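ORF59 (Human herpesvirus 8, PDB 3HSL) serves as the accessory subunit of the viral DNA polymerase in lytic replication, raising its processivity, probably as a sliding clamp. Local coordinates at residues V14-T19 against A111-Y116; F130-I135 against S143-S148. One frame throughout, in Å; residues are numbered along the deposited sequence.

Contact 1: V14-T19 against A111-Y116; sequences VRVDVT and AGIAFY
Val14 and Ile113 face each other as a hydrogen-bonded pair where the strand leading into helix 18-35 lies antiparallel to strand 108-116, and they illustrate how a short length of strand can be secured by backbone and side chains together. The backbone supplies a reciprocal pair of bonds: Val14 N gives its hydrogen to Ile113 O, and Ile113 N returns one to Val14 O, both at 2.8 Å. Two residues on, Val16 N reaches Ala111 O at 2.9 Å. Next to the Val14-Ile113 pair, Arg15 stands opposite Gly112, a non-hydrogen-bonded pair, with 4.4 Å between Arg15 CA and Gly112 CA.

Apolar packing gathers on the face that carries Val14, Val16, Ala111 and Ile113. Val14 and Ile113 run side by side, Val14 CG1 lying 3.9 Å from Ile113 CB. Val16 crosses Ile113 at a slant. With Val16 CG1 trans to the backbone N (chi1 -180°), CG2 is the branch that turns to Ile113 and meets Ile113 CG1 at 3.8 Å, while Val16 CB lies 4.0 Å from Ala111 CB. The first turn of the helix adds to this patch, for Val18 CG1 touches Ala111 CB at 3.7 Å.

The chain makes the change from strand to helix at Asp17, the centre of an inverse gamma turn closed by a weak bond from Val18 N to Val16 O. Asp17 is also the N-cap, and its OD1 accepts from Leu20 N.

Strand 12-16 has another neighbour in strand 71-73, through backbone bonding of Arg15 with Thr72. Across strand 108-116 lies strand 130-137, whose Val131 and Thr133 pack against Ile113, so this contact lies in the interior of an antiparallel sheet, between strands 71-73 and 130-137.

Contact 2: F130-I135 against S143-S148; sequences FVRTTI and STVHKS
Ser148 pairs with Val131 near one end of a beta hairpin, and Ile135 with Thr144 near the other, with Thr133 and His146 doubly bonded through their backbones between them. Ser148 N donates to Val131 O at 2.9 Å, and Ser148 O accepts from Val131 N. The same Ser148 O lies 3.5 Å from CD1 of the Phe130 ring.

At Ile135 the bond from its N to Thr144 O is 3.0 Å long and nearly straight, 171° at the hydrogen, and Thr144 N answers to Ile135 O. The Ile135 side chain packs on Glu102 and Leu103 of helix 99-103, and also on Ala111.

On the face that carries Arg132, Thr134, Val145 and Lys147, Arg132 runs alongside Lys147: Arg132 CG is 3.5 Å from Lys147 CG, and Arg132 CD is 3.9 Å from Val145 CG1. A bend at chi3 (-47°) puts Thr134 OG1 over one face of the Arg132 guanidinium, 4.3 Å above its plane and displaced toward the rim.

Strand 130-137 has strand 108-116 on its far side. Strand 143-149, outermost within its own chain, pairs antiparallel with a strand of the second subunit, where Thr144 and His146 bond to His146 and Thr144 of that subunit.

How the contacts relate
Contacts 1 and 2 show how one antiparallel sheet is assembled from successive strand pairings: their centres are about 10 Å apart, and strands 108-116 and 130-137, one from each, are neighbours. Backbone bonds probably join them, from Ala114 N to Arg132 O at 2.7 Å and from Thr134 N to Gly112 O at 2.9 Å. Side chains bridge them as well, with Ala111 CB 3.6 Å from Ile135 CD1, and Tyr116 OH 3.5 Å from Lys147 CD. Contact 1 links the sheet to helix 18-35, while contact 2 carries its outer strand to the subunit interface.

Contact 1: V14-T19 against A111-Y116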
loop_
_atom_site.group_PDB
_atom_site.type_symbol
_atom_site.label_atom_id
_atom_site.label_comp_id
_atom_site.label_asym_id
_atom_site.label_seq_id
_atom_site.Cartn_x
_atom_site.Cartn_y
_atom_site.Cartn_z
ATOM N N VAL A 14 20.381 0.541 17.040
ATOM C CA VAL A 14 20.583 -0.864 16.769
ATOM C C VAL A 14 20.617 -1.124 15.257
ATOM O O VAL A 14 19.886 -0.483 14.493
ATOM C CB VAL A 14 19.455 -1.691 17.449
ATOM C CG1 VAL A 14 18.090 -1.410 16.799
ATOM C CG2 VAL A 14 19.753 -3.158 17.397
ATOM N N ARG A 15 21.471 -2.056 14.841
ATOM C CA ARG A 15 21.581 -2.460 13.453
ATOM C C ARG A 15 20.700 -3.697 13.324
ATOM O O ARG A 15 20.779 -4.616 14.153
ATOM C CB ARG A 15 23.019 -2.800 13.073
ATOM C CG ARG A 15 23.144 -3.480 11.700
ATOM C CD ARG A 15 24.554 -4.036 11.459
ATOM N NE ARG A 15 24.623 -4.971 10.322
ATOM C CZ ARG A 15 24.358 -6.284 10.395
ATOM N NH1 ARG A 15 23.998 -6.851 11.547
ATOM N NH2 ARG A 15 24.453 -7.041 9.307
ATOM N N VAL A 16 19.867 -3.715 12.284
ATOM C CA VAL A 16 18.927 -4.817 12.015
ATOM C C VAL A 16 19.519 -5.919 11.119
ATOM O O VAL A 16 19.998 -5.634 10.026
ATOM C CB VAL A 16 17.642 -4.241 11.374
ATOM C CG1 VAL A 16 16.621 -5.337 11.077
ATOM C CG2 VAL A 16 17.042 -3.171 12.292
ATOM N N ASP A 17 19.488 -7.171 11.579
ATOM C CA ASP A 17 20.028 -8.286 10.785
ATOM C C ASP A 17 19.016 -8.639 9.686
ATOM O O ASP A 17 18.210 -9.580 9.828
ATOM C CB ASP A 17 20.324 -9.491 11.683
ATOM C CG ASP A 17 20.974 -10.644 10.928
ATOM O OD1 ASP A 17 20.863 -10.710 9.683
ATOM O OD2 ASP A 17 21.603 -11.499 11.587
ATOM N N VAL A 18 19.061 -7.881 8.590
ATOM C CA VAL A 18 18.113 -8.075 7.487
ATOM C C VAL A 18 18.193 -9.433 6.818
ATOM O O VAL A 18 17.199 -9.917 6.279
ATOM C CB VAL A 18 18.160 -6.939 6.464
ATOM C CG1 VAL A 18 17.737 -5.633 7.139
ATOM C CG2 VAL A 18 19.532 -6.820 5.849
ATOM N N THR A 19 19.382 -10.031 6.868
ATOM C CA THR A 19 19.638 -11.349 6.291
ATOM C C THR A 19 18.809 -12.399 7.034
ATOM O O THR A 19 18.305 -13.351 6.434
ATOM C CB THR A 19 21.132 -11.700 6.399
ATOM O OG1 THR A 19 21.919 -10.659 5.793
ATOM C CG2 THR A 19 21.430 -13.032 5.725
ATOM N N ALA A 111 19.525 -2.062 7.257
ATOM C CA ALA A 111 18.538 -1.318 8.041
ATOM C C ALA A 111 18.985 -1.108 9.479
ATOM O O ALA A 111 19.711 -1.933 10.039
ATOM C CB ALA A 111 17.190 -2.035 8.021
ATOM N N GLY A 112 18.546 -0.003 10.073
ATOM C CA GLY A 112 18.911 0.332 11.450
ATOM C C GLY A 112 17.815 1.136 12.112
ATOM O O GLY A 112 17.044 1.821 11.439
ATOM N N ILE A 113 17.736 1.057 13.437
ATOM C CA ILE A 113 16.706 1.789 14.177
ATOM C C ILE A 113 17.399 2.501 15.315
ATOM O O ILE A 113 18.148 1.894 16.088
ATOM C CB ILE A 113 15.614 0.868 14.763
ATOM C CG1 ILE A 113 15.139 -0.176 13.758
ATOM C CG2 ILE A 113 14.432 1.691 15.249
ATOM C CD1 ILE A 113 14.125 -1.108 14.357
ATOM N N ALA A 114 17.155 3.794 15.425
ATOM C CA ALA A 114 17.791 4.572 16.465
ATOM C C ALA A 114 16.737 5.203 17.333
ATOM O O ALA A 114 15.618 5.421 16.879
ATOM C CB ALA A 114 18.652 5.624 15.840
ATOM N N PHE A 115 17.095 5.493 18.575
ATOM C CA PHE A 115 16.194 6.114 19.534
ATOM C C PHE A 115 16.932 7.266 20.168
ATOM O O PHE A 115 18.140 7.173 20.415
ATOM C CB PHE A 115 15.751 5.103 20.594
ATOM C CG PHE A 115 15.128 3.861 20.012
ATOM C CD1 PHE A 115 13.797 3.848 19.630
ATOM C CD2 PHE A 115 15.882 2.699 19.845
ATOM C CE1 PHE A 115 13.227 2.711 19.094
ATOM C CE2 PHE A 115 15.303 1.541 19.300
ATOM C CZ PHE A 115 13.981 1.553 18.929
ATOM N N TYR A 116 16.216 8.355 20.434
ATOM C CA TYR A 116 16.829 9.529 21.025
ATOM C C TYR A 116 15.825 10.537 21.558
ATOM O O TYR A 116 14.657 10.520 21.171
ATOM C CB TYR A 116 17.746 10.206 20.009
ATOM C CG TYR A 116 17.069 10.739 18.785
ATOM C CD1 TYR A 116 16.587 12.049 18.754
ATOM C CD2 TYR A 116 16.909 9.942 17.653
ATOM C CE1 TYR A 116 15.958 12.561 17.623
ATOM C CE2 TYR A 116 16.280 10.435 16.512
ATOM C CZ TYR A 116 15.806 11.749 16.505
ATOM O OH TYR A 116 15.182 12.249 15.379
#

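Contact 2: F130-I135 against S143-S148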
loop_
_atom_site.group_PDB
_atom_site.type_symbol
_atom_site.label_atom_id
_atom_site.label_comp_id
_atom_site.label_asym_id
_atom_site.label_seq_id
_atom_site.Cartn_x
_atom_site.Cartn_y
_atom_site.Cartn_z
ATOM N N PHE A 130 11.749 9.792 20.409
ATOM C CA PHE A 130 11.907 9.647 18.945
ATOM C C PHE A 130 12.521 8.346 18.385
ATOM O O PHE A 130 13.417 7.756 19.001
ATOM C CB PHE A 130 12.700 10.810 18.354
ATOM C CG PHE A 130 12.018 12.127 18.456
ATOM C CD1 PHE A 130 11.060 12.494 17.522
ATOM C CD2 PHE A 130 12.332 13.012 19.484
ATOM C CE1 PHE A 130 10.417 13.732 17.614
ATOM C CE2 PHE A 130 11.700 14.246 19.585
ATOM C CZ PHE A 130 10.739 14.609 18.647
ATOM N N VAL A 131 12.025 7.924 17.213
ATOM C CA VAL A 131 12.532 6.729 16.534
ATOM C C VAL A 131 12.962 7.044 15.108
ATOM O O VAL A 131 12.209 7.680 14.371
ATOM C CB VAL A 131 11.439 5.677 16.266
ATOM C CG1 VAL A 131 12.079 4.345 16.004
ATOM C CG2 VAL A 131 10.550 5.506 17.419
ATOM N N ARG A 132 14.159 6.609 14.723
ATOM C CA ARG A 132 14.611 6.739 13.340
ATOM C C ARG A 132 14.901 5.374 12.769
ATOM O O ARG A 132 15.618 4.572 13.383
ATOM C CB ARG A 132 15.899 7.500 13.104
ATOM C CG ARG A 132 15.885 8.980 12.890
ATOM C CD ARG A 132 17.216 9.239 12.158
ATOM N NE ARG A 132 18.310 8.535 12.845
ATOM C CZ ARG A 132 19.563 8.424 12.406
ATOM N NH1 ARG A 132 19.919 8.973 11.254
ATOM N NH2 ARG A 132 20.469 7.758 13.119
ATOM N N THR A 133 14.350 5.110 11.597
ATOM C CA THR A 133 14.594 3.857 10.931
ATOM C C THR A 133 15.200 4.274 9.617
ATOM O O THR A 133 14.670 5.135 8.899
ATOM C CB THR A 133 13.311 3.033 10.731
ATOM O OG1 THR A 133 12.752 2.715 12.013
ATOM C CG2 THR A 133 13.599 1.741 9.982
ATOM N N THR A 134 16.325 3.660 9.310
ATOM C CA THR A 134 17.017 3.931 8.094
ATOM C C THR A 134 16.988 2.663 7.303
ATOM O O THR A 134 17.408 1.622 7.812
ATOM C CB THR A 134 18.463 4.318 8.377
ATOM O OG1 THR A 134 18.463 5.587 9.039
ATOM C CG2 THR A 134 19.262 4.449 7.077
ATOM N N ILE A 135 16.490 2.759 6.071
ATOM C CA ILE A 135 16.449 1.622 5.161
ATOM C C ILE A 135 17.340 1.935 3.925
ATOM O O ILE A 135 17.315 3.060 3.393
ATOM C CB ILE A 135 15.000 1.264 4.709
ATOM C CG1 ILE A 135 14.036 1.054 5.904
ATOM C CG2 ILE A 135 15.006 0.050 3.787
ATOM C CD1 ILE A 135 14.372 -0.094 6.880
ATOM N N SER A 143 17.466 5.138 -0.473
ATOM C CA SER A 143 17.290 5.003 0.966
ATOM C C SER A 143 16.057 5.774 1.438
ATOM O O SER A 143 15.504 6.601 0.707
ATOM C CB SER A 143 18.536 5.452 1.754
ATOM O OG SER A 143 18.745 6.862 1.719
ATOM N N THR A 144 15.637 5.484 2.667
ATOM C CA THR A 144 14.511 6.150 3.314
ATOM C C THR A 144 14.879 6.381 4.775
ATOM O O THR A 144 15.428 5.486 5.430
ATOM C CB THR A 144 13.237 5.297 3.291
ATOM O OG1 THR A 144 12.784 5.098 1.935
ATOM C CG2 THR A 144 12.134 5.981 4.098
ATOM N N VAL A 145 14.597 7.568 5.297
ATOM C CA VAL A 145 14.860 7.846 6.721
ATOM C C VAL A 145 13.563 8.381 7.334
ATOM O O VAL A 145 13.175 9.532 7.101
ATOM C CB VAL A 145 16.054 8.785 6.969
ATOM C CG1 VAL A 145 16.161 9.123 8.444
ATOM C CG2 VAL A 145 17.348 8.150 6.460
ATOM N N HIS A 146 12.909 7.525 8.114
ATOM C CA HIS A 146 11.647 7.866 8.745
ATOM C C HIS A 146 11.806 8.131 10.236
ATOM O O HIS A 146 12.281 7.262 10.973
ATOM C CB HIS A 146 10.638 6.733 8.526
ATOM C CG HIS A 146 9.262 7.048 9.009
ATOM N ND1 HIS A 146 8.408 7.879 8.317
ATOM C CD2 HIS A 146 8.587 6.649 10.109
ATOM C CE1 HIS A 146 7.264 7.980 8.969
ATOM N NE2 HIS A 146 7.345 7.243 10.060
ATOM N N LYS A 147 11.408 9.328 10.662
ATOM C CA LYS A 147 11.458 9.720 12.061
ATOM C C LYS A 147 10.048 9.707 12.586
ATOM O O LYS A 147 9.108 10.065 11.866
ATOM C CB LYS A 147 12.046 11.122 12.245
ATOM C CG LYS A 147 13.486 11.218 11.791
ATOM C CD LYS A 147 14.130 12.575 12.030
ATOM C CE LYS A 147 15.571 12.563 11.494
ATOM N NZ LYS A 147 16.300 13.821 11.806
ATOM N N SER A 148 9.889 9.296 13.841
ATOM C CA SER A 148 8.568 9.283 14.442
ATOM C C SER A 148 8.641 9.324 15.966
ATOM O O SER A 148 9.727 9.433 16.527
ATOM C CB SER A 148 7.768 8.090 13.950
ATOM O OG SER A 148 6.412 8.255 14.326
#